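Local coordinates for MAU2 chromatid cohesion factor homolog (PDB 4XDN), which forms a complex with SCC2 that is required for the association of cohesin with chromosomes, and so takes part in sister chromatid cohesion, at residues Leu56-Tyr60 and Val367-Glu371; Glu384-Tyr389 and Leu409-Tyr415; Arg417-Met422 and Glu434-Leu438. All coordinates share one frame; numbering follows the deposited sequence.

Interaction 1: Leu56-Tyr60 and Val367-Glu371; sequences LKQYY and VSMNE
The capped N-terminus of helix 369-398 is docked here against two tyrosines of helix 53-76, Y59 and Y60. S368 holds the N-cap position: its OG accepts the backbone N-H of N370 at 3.1 Å, a role that suits serine because its short hydroxyl can fold back on the first turn. The N-H of M369, the first residue of the helix, is used across the contact, donating to Y59 OH over 2.9 Å in a nearly straight bond (166°). The phenol thereby satisfies a backbone N-H at the start of the helix. M369 then lies over one face of the Y59 ring. Its CB, 3.8 Å from the ring centroid, makes a CH-pi contact, and its SD follows over the same ring, 4.4 Å from the centroid, in a Met-aromatic contact. With CG anti to the backbone N (chi1 174°) the thioether runs back over the ring, and the bend at chi3 carries CE toward Y60. SD also meets CD1 of L56, 3.4 Å away. A flexible, polarisable methionine suits a place shared by a leucine and two aromatic rings. At the edge of the Y60 ring, N370 ND2 donates to Y60 OH at 3.0 Å, with the hydroxyl in the amide plane and ring and amide turned only 25° apart. E98 of helix 81-98 hydrogen-bonds both Y59 OH and S368 OG, and Y60 OH also bonds to the backbone of another protein's chain. Polar and apolar contacts thus combine in a buried place: each hydroxyl has at least two hydrogen-bonding partners, and the helix N-terminus close by would probably help to stabilise the negative charge of E98.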
loop_
_atom_site.group_PDB
_atom_site.type_symbol
_atom_site.label_atom_id
_atom_site.label_comp_id
_atom_site.label_asym_id
_atom_site.label_seq_id
_atom_site.Cartn_x
_atom_site.Cartn_y
_atom_site.Cartn_z
ATOM N N LEU A 56 12.180 21.214 19.387
ATOM C CA LEU A 56 10.747 21.032 19.194
ATOM C C LEU A 56 9.978 22.170 19.856
ATOM O O LEU A 56 8.971 22.642 19.327
ATOM C CB LEU A 56 10.302 19.682 19.761
ATOM C CG LEU A 56 8.953 19.129 19.301
ATOM C CD1 LEU A 56 8.949 18.839 17.802
ATOM C CD2 LEU A 56 8.616 17.872 20.089
ATOM N N LYS A 57 10.463 22.606 21.016
ATOM C CA LYS A 57 9.864 23.724 21.735
ATOM C C LYS A 57 10.027 25.021 20.956
ATOM O O LYS A 57 9.115 25.846 20.906
ATOM C CB LYS A 57 10.491 23.869 23.121
ATOM C CG LYS A 57 10.075 22.788 24.101
ATOM C CD LYS A 57 10.776 22.943 25.438
ATOM C CE LYS A 57 10.266 24.175 26.184
ATOM N NZ LYS A 57 10.927 24.311 27.523
ATOM N N GLN A 58 11.193 25.196 20.346
ATOM C CA GLN A 58 11.470 26.387 19.554
ATOM C C GLN A 58 10.634 26.406 18.282
ATOM O O GLN A 58 10.103 27.448 17.897
ATOM C CB GLN A 58 12.955 26.465 19.200
ATOM C CG GLN A 58 13.872 26.556 20.405
ATOM C CD GLN A 58 14.909 27.646 20.262
ATOM O OE1 GLN A 58 14.574 28.821 20.095
ATOM N NE2 GLN A 58 16.179 27.265 20.321
ATOM N N TYR A 59 10.525 25.253 17.629
ATOM C CA TYR A 59 9.741 25.145 16.408
ATOM C C TYR A 59 8.288 25.524 16.664
ATOM O O TYR A 59 7.707 26.320 15.932
ATOM C CB TYR A 59 9.812 23.729 15.836
ATOM C CG TYR A 59 8.855 23.497 14.687
ATOM C CD1 TYR A 59 9.206 23.827 13.385
ATOM C CD2 TYR A 59 7.596 22.952 14.905
ATOM C CE1 TYR A 59 8.334 23.618 12.334
ATOM C CE2 TYR A 59 6.716 22.741 13.860
ATOM C CZ TYR A 59 7.091 23.076 12.577
ATOM O OH TYR A 59 6.215 22.866 11.533
ATOM N N TYR A 60 7.707 24.947 17.707
ATOM C CA TYR A 60 6.315 25.210 18.034
ATOM C C TYR A 60 6.164 26.552 18.745
ATOM O O TYR A 60 5.082 27.135 18.758
ATOM C CB TYR A 60 5.748 24.072 18.887
ATOM C CG TYR A 60 5.305 22.868 18.083
ATOM C CD1 TYR A 60 4.594 23.022 16.900
ATOM C CD2 TYR A 60 5.599 21.577 18.503
ATOM C CE1 TYR A 60 4.189 21.936 16.159
ATOM C CE2 TYR A 60 5.196 20.479 17.766
ATOM C CZ TYR A 60 4.489 20.667 16.593
ATOM O OH TYR A 60 4.076 19.589 15.847
ATOM N N VAL A 367 7.647 23.410 4.382
ATOM C CA VAL A 367 6.549 22.552 4.799
ATOM C C VAL A 367 6.643 22.276 6.288
ATOM O O VAL A 367 7.711 22.401 6.888
ATOM C CB VAL A 367 6.553 21.223 4.030
ATOM C CG1 VAL A 367 6.227 21.463 2.568
ATOM C CG2 VAL A 367 7.904 20.521 4.175
ATOM N N SER A 368 5.516 21.900 6.876
ATOM C CA SER A 368 5.460 21.602 8.296
ATOM C C SER A 368 6.468 20.527 8.671
ATOM O O SER A 368 6.752 19.620 7.883
ATOM C CB SER A 368 4.053 21.152 8.689
ATOM O OG SER A 368 3.977 20.877 10.074
ATOM N N MET A 369 7.023 20.644 9.872
ATOM C CA MET A 369 7.830 19.578 10.439
ATOM C C MET A 369 7.037 18.276 10.397
ATOM O O MET A 369 7.590 17.202 10.173
ATOM C CB MET A 369 8.231 19.920 11.874
ATOM C CG MET A 369 8.961 18.804 12.624
ATOM S SD MET A 369 8.869 19.025 14.408
ATOM C CE MET A 369 7.134 18.676 14.700
ATOM N N ASN A 370 5.729 18.386 10.609
ATOM C CA ASN A 370 4.862 17.219 10.662
ATOM C C ASN A 370 4.685 16.558 9.295
ATOM O O ASN A 370 4.406 15.364 9.211
ATOM C CB ASN A 370 3.506 17.609 11.246
ATOM C CG ASN A 370 3.610 18.076 12.688
ATOM O OD1 ASN A 370 3.923 17.291 13.584
ATOM N ND2 ASN A 370 3.345 19.357 12.918
ATOM N N GLU A 371 4.849 17.331 8.226
ATOM C CA GLU A 371 4.869 16.764 6.884
ATOM C C GLU A 371 6.139 15.941 6.700
ATOM O O GLU A 371 6.097 14.828 6.177
ATOM C CB GLU A 371 4.781 17.861 5.819
ATOM C CG GLU A 371 4.998 17.371 4.387
ATOM C CD GLU A 371 4.037 16.263 3.980
ATOM O OE1 GLU A 371 2.903 16.225 4.506
ATOM O OE2 GLU A 371 4.418 15.428 3.130
#

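Interaction 2: Glu384-Tyr389 and Leu409-Tyr415; sequences EFCEFY and LGPSPGY. With SO4 (sulfate ion), chain C.
F388 and Y415 lie nearly flat on one another in an offset stack, their centroids 4.1 Å apart and their planes 18° from parallel. CD2 of Y415 sits over the centre of the F388 ring, 3.3 Å from its CZ. F388 has CG anti to the backbone N (chi1 170°), which sends its ring out from the helix to meet the tyrosine. The opposite face of Y415 is taken by CB of S412, so the ring is held between the helix and its own loop. One turn earlier in the helix, the F385 ring offers a face to P411, whose CB stands 3.8 Å from the centroid in a CH-pi contact; a compact, rigid ring suits an aromatic face. P411 CG reaches the CB of F388 at 3.9 Å. The loop that follows helix 369-398 packs against it before a type II beta turn, S412 to Y415, leads into helix 415-426. Glycine suits the turn's third position, whose positive phi a residue with a CB adopts less readily; G414, also the N-cap of the helix, gives its N-H to sulfate O3 at 2.7 Å. S412 OG and Y389 OH both bond to the backbone of another protein's chain.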
loop_
_atom_site.group_PDB
_atom_site.type_symbol
_atom_site.label_atom_id
_atom_site.label_comp_id
_atom_site.label_asym_id
_atom_site.label_seq_id
_atom_site.Cartn_x
_atom_site.Cartn_y
_atom_site.Cartn_z
ATOM N N GLU A 384 11.333 -1.345 6.534
ATOM C CA GLU A 384 10.682 -2.533 7.067
ATOM C C GLU A 384 10.338 -3.517 5.951
ATOM O O GLU A 384 10.379 -4.731 6.156
ATOM C CB GLU A 384 9.426 -2.147 7.848
ATOM C CG GLU A 384 9.726 -1.484 9.183
ATOM C CD GLU A 384 8.497 -0.880 9.832
ATOM O OE1 GLU A 384 7.388 -1.030 9.274
ATOM O OE2 GLU A 384 8.640 -0.250 10.900
ATOM N N PHE A 385 10.005 -2.995 4.773
ATOM C CA PHE A 385 9.746 -3.843 3.614
ATOM C C PHE A 385 11.021 -4.563 3.175
ATOM O O PHE A 385 10.982 -5.737 2.810
ATOM C CB PHE A 385 9.185 -3.027 2.447
ATOM C CG PHE A 385 7.710 -2.741 2.551
ATOM C CD1 PHE A 385 6.788 -3.774 2.562
ATOM C CD2 PHE A 385 7.244 -1.437 2.609
ATOM C CE1 PHE A 385 5.432 -3.513 2.649
ATOM C CE2 PHE A 385 5.888 -1.170 2.694
ATOM C CZ PHE A 385 4.982 -2.208 2.714
ATOM N N CYS A 386 12.145 -3.854 3.217
ATOM C CA CYS A 386 13.426 -4.420 2.804
ATOM C C CYS A 386 13.811 -5.613 3.669
ATOM O O CYS A 386 14.244 -6.644 3.157
ATOM C CB CYS A 386 14.528 -3.361 2.865
ATOM S SG CYS A 386 14.430 -2.087 1.581
ATOM N N GLU A 387 13.615 -5.482 4.961
ATOM C CA GLU A 387 13.920 -6.521 5.900
ATOM C C GLU A 387 12.977 -7.671 5.761
ATOM O O GLU A 387 13.342 -8.793 5.858
ATOM C CB GLU A 387 13.799 -6.020 7.332
ATOM C CG GLU A 387 14.912 -5.148 7.830
ATOM C CD GLU A 387 16.229 -5.862 7.992
ATOM O OE1 GLU A 387 16.250 -7.109 7.939
ATOM O OE2 GLU A 387 17.240 -5.161 8.168
ATOM N N PHE A 388 11.732 -7.357 5.570
ATOM C CA PHE A 388 10.705 -8.390 5.467
ATOM C C PHE A 388 10.951 -9.289 4.260
ATOM O O PHE A 388 10.910 -10.513 4.372
ATOM C CB PHE A 388 9.309 -7.772 5.369
ATOM C CG PHE A 388 8.234 -8.768 5.024
ATOM C CD1 PHE A 388 7.712 -9.607 5.994
ATOM C CD2 PHE A 388 7.756 -8.873 3.729
ATOM C CE1 PHE A 388 6.731 -10.529 5.682
ATOM C CE2 PHE A 388 6.773 -9.794 3.410
ATOM C CZ PHE A 388 6.260 -10.622 4.388
ATOM N N TYR A 389 11.202 -8.678 3.108
ATOM C CA TYR A 389 11.395 -9.436 1.879
ATOM C C TYR A 389 12.753 -10.129 1.850
ATOM O O TYR A 389 12.937 -11.101 1.122
ATOM C CB TYR A 389 11.240 -8.526 0.658
ATOM C CG TYR A 389 9.798 -8.181 0.359
ATOM C CD1 TYR A 389 8.903 -9.163 -0.048
ATOM C CD2 TYR A 389 9.332 -6.878 0.483
ATOM C CE1 TYR A 389 7.582 -8.858 -0.319
ATOM C CE2 TYR A 389 8.010 -6.564 0.211
ATOM C CZ TYR A 389 7.141 -7.560 -0.191
ATOM O OH TYR A 389 5.827 -7.260 -0.463
ATOM N N LEU A 409 10.281 -6.436 11.428
ATOM C CA LEU A 409 9.693 -6.069 10.148
ATOM C C LEU A 409 8.276 -5.526 10.385
ATOM O O LEU A 409 8.117 -4.346 10.703
ATOM C CB LEU A 409 9.696 -7.263 9.169
ATOM C CG LEU A 409 10.270 -8.632 9.579
ATOM C CD1 LEU A 409 11.779 -8.558 9.850
ATOM C CD2 LEU A 409 9.527 -9.268 10.759
ATOM N N GLY A 410 7.262 -6.381 10.268
ATOM C CA GLY A 410 5.875 -5.959 10.378
ATOM C C GLY A 410 5.526 -4.694 9.610
ATOM O O GLY A 410 4.921 -3.783 10.174
ATOM N N PRO A 411 5.905 -4.623 8.322
ATOM C CA PRO A 411 5.539 -3.439 7.538
ATOM C C PRO A 411 4.046 -3.398 7.226
ATOM O O PRO A 411 3.478 -2.315 7.094
ATOM C CB PRO A 411 6.364 -3.597 6.258
ATOM C CG PRO A 411 6.560 -5.055 6.119
ATOM C CD PRO A 411 6.659 -5.601 7.516
ATOM N N SER A 412 3.433 -4.573 7.111
ATOM C CA SER A 412 2.001 -4.687 6.862
ATOM C C SER A 412 1.344 -5.526 7.956
ATOM O O SER A 412 2.021 -6.303 8.630
ATOM C CB SER A 412 1.737 -5.309 5.492
ATOM O OG SER A 412 2.266 -4.503 4.454
ATOM N N PRO A 413 0.022 -5.373 8.138
ATOM C CA PRO A 413 -0.685 -6.140 9.172
ATOM C C PRO A 413 -0.649 -7.648 8.937
ATOM O O PRO A 413 -1.056 -8.118 7.874
ATOM C CB PRO A 413 -2.124 -5.615 9.078
ATOM C CG PRO A 413 -2.009 -4.283 8.437
ATOM C CD PRO A 413 -0.864 -4.395 7.484
ATOM N N GLY A 414 -0.163 -8.391 9.926
ATOM C CA GLY A 414 -0.179 -9.843 9.874
ATOM C C GLY A 414 1.091 -10.480 9.340
ATOM O O GLY A 414 1.203 -11.704 9.312
ATOM N N TYR A 415 2.051 -9.661 8.922
ATOM C CA TYR A 415 3.286 -10.177 8.336
ATOM C C TYR A 415 4.150 -10.921 9.355
ATOM O O TYR A 415 4.708 -11.976 9.047
ATOM C CB TYR A 415 4.097 -9.038 7.706
ATOM C CG TYR A 415 3.728 -8.712 6.270
ATOM C CD1 TYR A 415 2.538 -9.163 5.710
ATOM C CD2 TYR A 415 4.581 -7.961 5.471
ATOM C CE1 TYR A 415 2.207 -8.868 4.398
ATOM C CE2 TYR A 415 4.258 -7.662 4.158
ATOM C CZ TYR A 415 3.070 -8.118 3.628
ATOM O OH TYR A 415 2.745 -7.820 2.323
HETATM S S SO4 C . 1.903 -8.311 12.786
HETATM O O1 SO4 C . 2.970 -7.738 11.966
HETATM O O2 SO4 C . 2.186 -8.071 14.198
HETATM O O3 SO4 C . 0.629 -7.692 12.427
HETATM O O4 SO4 C . 1.833 -9.748 12.553
#

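Interaction 3: Arg417-Met422 and Glu434-Leu438; sequences RLLQAM and EYTRL. With SO4 (sulfate ion), chain C.
The helical segments 417-422 and 434-438 run nearly antiparallel, their directions 158° apart and their axes 9.6 Å apart at closest approach, with A421 facing E434 at one end and L418 facing L438 at the other. Alanine suits the closer end, for its CB meets CB of E434 at 3.8 Å and CE1 of the Y435 ring at 3.5 Å. That ring reaches past A421 toward M422, bringing OH within 3.5 Å of M422 CG; the hydroxyl is bonded to Q425. At the other end L438 divides its branches: CD2 packs on L418, 3.7 Å from its CB, and CD1 lies over one face of the R417 guanidinium. R417 has CG between the backbone N and the carbonyl carbon (chi1 51°), which bends the chain back past O4 of the sulfate so that both its backbone N and NE donate to O4, each at 3.0 Å, the backbone bond straighter than the bent one from NE. The anion thus meets a helix N-terminus and an arginine together, both suited to negative charge. Y435 and L438 also touch helix 446-466, whereas L418, L419 and M422 touch W392 of helix 369-398, placing helix 415-426 between helix 369-398 and helix 432-440.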
loop_
_atom_site.group_PDB
_atom_site.type_symbol
_atom_site.label_atom_id
_atom_site.label_comp_id
_atom_site.label_asym_id
_atom_site.label_seq_id
_atom_site.Cartn_x
_atom_site.Cartn_y
_atom_site.Cartn_z
ATOM N N ARG A 417 3.287 -12.408 12.318
ATOM C CA ARG A 417 2.695 -13.657 12.786
ATOM C C ARG A 417 2.457 -14.639 11.637
ATOM O O ARG A 417 2.231 -15.826 11.871
ATOM C CB ARG A 417 1.389 -13.390 13.548
ATOM C CG ARG A 417 0.374 -12.514 12.838
ATOM C CD ARG A 417 -0.427 -11.680 13.838
ATOM N NE ARG A 417 -0.982 -10.472 13.226
ATOM C CZ ARG A 417 -2.227 -10.030 13.391
ATOM N NH1 ARG A 417 -3.091 -10.681 14.159
ATOM N NH2 ARG A 417 -2.611 -8.919 12.778
ATOM N N LEU A 418 2.522 -14.152 10.401
ATOM C CA LEU A 418 2.501 -15.037 9.245
ATOM C C LEU A 418 3.815 -15.805 9.187
ATOM O O LEU A 418 3.827 -17.030 9.052
ATOM C CB LEU A 418 2.281 -14.259 7.944
ATOM C CG LEU A 418 2.429 -15.079 6.654
ATOM C CD1 LEU A 418 1.508 -16.295 6.661
ATOM C CD2 LEU A 418 2.161 -14.225 5.425
ATOM N N LEU A 419 4.921 -15.073 9.294
ATOM C CA LEU A 419 6.244 -15.686 9.312
ATOM C C LEU A 419 6.391 -16.624 10.502
ATOM O O LEU A 419 7.091 -17.634 10.424
ATOM C CB LEU A 419 7.334 -14.615 9.355
ATOM C CG LEU A 419 7.634 -13.903 8.035
ATOM C CD1 LEU A 419 8.573 -12.730 8.274
ATOM C CD2 LEU A 419 8.231 -14.870 7.017
ATOM N N GLN A 420 5.726 -16.286 11.602
ATOM C CA GLN A 420 5.751 -17.127 12.791
ATOM C C GLN A 420 4.925 -18.393 12.573
ATOM O O GLN A 420 5.305 -19.474 13.019
ATOM C CB GLN A 420 5.231 -16.351 14.004
ATOM C CG GLN A 420 5.107 -17.179 15.275
ATOM C CD GLN A 420 6.400 -17.876 15.654
ATOM O OE1 GLN A 420 7.493 -17.374 15.388
ATOM N NE2 GLN A 420 6.280 -19.044 16.276
ATOM N N ALA A 421 3.798 -18.253 11.882
ATOM C CA ALA A 421 2.934 -19.390 11.588
ATOM C C ALA A 421 3.639 -20.368 10.657
ATOM O O ALA A 421 3.557 -21.584 10.835
ATOM C CB ALA A 421 1.628 -18.919 10.968
ATOM N N MET A 422 4.330 -19.824 9.661
ATOM C CA MET A 422 5.086 -20.632 8.716
ATOM C C MET A 422 6.217 -21.359 9.429
ATOM O O MET A 422 6.570 -22.483 9.068
ATOM C CB MET A 422 5.641 -19.757 7.592
ATOM C CG MET A 422 4.569 -19.162 6.696
ATOM S SD MET A 422 5.160 -17.791 5.685
ATOM C CE MET A 422 6.564 -18.545 4.866
ATOM N N GLU A 434 -2.571 -21.180 14.401
ATOM C CA GLU A 434 -1.862 -19.937 14.103
ATOM C C GLU A 434 -2.445 -19.329 12.835
ATOM O O GLU A 434 -2.765 -18.140 12.789
ATOM C CB GLU A 434 -0.352 -20.160 13.920
ATOM C CG GLU A 434 0.260 -21.349 14.664
ATOM C CD GLU A 434 0.283 -21.177 16.167
ATOM O OE1 GLU A 434 0.533 -20.048 16.636
ATOM O OE2 GLU A 434 0.060 -22.177 16.881
ATOM N N TYR A 435 -2.575 -20.160 11.804
ATOM C CA TYR A 435 -3.139 -19.731 10.531
ATOM C C TYR A 435 -4.593 -19.304 10.688
ATOM O O TYR A 435 -5.018 -18.306 10.109
ATOM C CB TYR A 435 -3.040 -20.853 9.496
ATOM C CG TYR A 435 -1.656 -21.059 8.919
ATOM C CD1 TYR A 435 -0.883 -19.980 8.509
ATOM C CD2 TYR A 435 -1.124 -22.335 8.778
ATOM C CE1 TYR A 435 0.379 -20.164 7.979
ATOM C CE2 TYR A 435 0.139 -22.529 8.253
ATOM C CZ TYR A 435 0.885 -21.441 7.854
ATOM O OH TYR A 435 2.143 -21.624 7.326
ATOM N N THR A 436 -5.350 -20.071 11.468
ATOM C CA THR A 436 -6.767 -19.799 11.669
ATOM C C THR A 436 -6.976 -18.439 12.326
ATOM O O THR A 436 -7.811 -17.654 11.883
ATOM C CB THR A 436 -7.434 -20.884 12.535
ATOM O OG1 THR A 436 -7.205 -22.173 11.953
ATOM C CG2 THR A 436 -8.937 -20.644 12.640
ATOM N N ARG A 437 -6.214 -18.166 13.381
ATOM C CA ARG A 437 -6.322 -16.896 14.092
ATOM C C ARG A 437 -5.911 -15.730 13.205
ATOM O O ARG A 437 -6.453 -14.633 13.317
ATOM C CB ARG A 437 -5.466 -16.907 15.361
ATOM C CG ARG A 437 -6.079 -17.675 16.523
ATOM C CD ARG A 437 -5.309 -17.447 17.818
ATOM N NE ARG A 437 -3.886 -17.762 17.686
ATOM C CZ ARG A 437 -2.934 -16.879 17.389
ATOM N NH1 ARG A 437 -3.230 -15.599 17.189
ATOM N NH2 ARG A 437 -1.673 -17.278 17.294
ATOM N N LEU A 438 -4.947 -15.965 12.322
ATOM C CA LEU A 438 -4.474 -14.912 11.435
ATOM C C LEU A 438 -5.507 -14.629 10.351
ATOM O O LEU A 438 -5.718 -13.478 9.962
ATOM C CB LEU A 438 -3.131 -15.293 10.811
ATOM C CG LEU A 438 -2.524 -14.276 9.838
ATOM C CD1 LEU A 438 -2.521 -12.882 10.431
ATOM C CD2 LEU A 438 -1.111 -14.688 9.460
HETATM S S SO4 C . 1.903 -8.311 12.786
HETATM O O1 SO4 C . 2.970 -7.738 11.966
HETATM O O2 SO4 C . 2.186 -8.071 14.198
HETATM O O3 SO4 C . 0.629 -7.692 12.427
HETATM O O4 SO4 C . 1.833 -9.748 12.553
#

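How the interactions relate
The three contacts follow one another along the chain. Interactions 1 and 2 share helix 369-398: one is at its start, the other farther along, with centres about 29 Å apart and nearest atoms about 16 Å apart. Interactions 2 and 3 are neighbours, their centres about 14 Å apart, and they touch through F388 CE1 and L419 CD1 (3.9 Å) and through G414 O and L438 CD2 (3.8 Å). A single sulfate, probably from the crystallisation liquor, links these two at the start of helix 415-426, held by G414, V416 and R417. Interaction 3 is about 40 Å from interaction 1, centre to centre. Residues of all three contacts meet the chain of another protein.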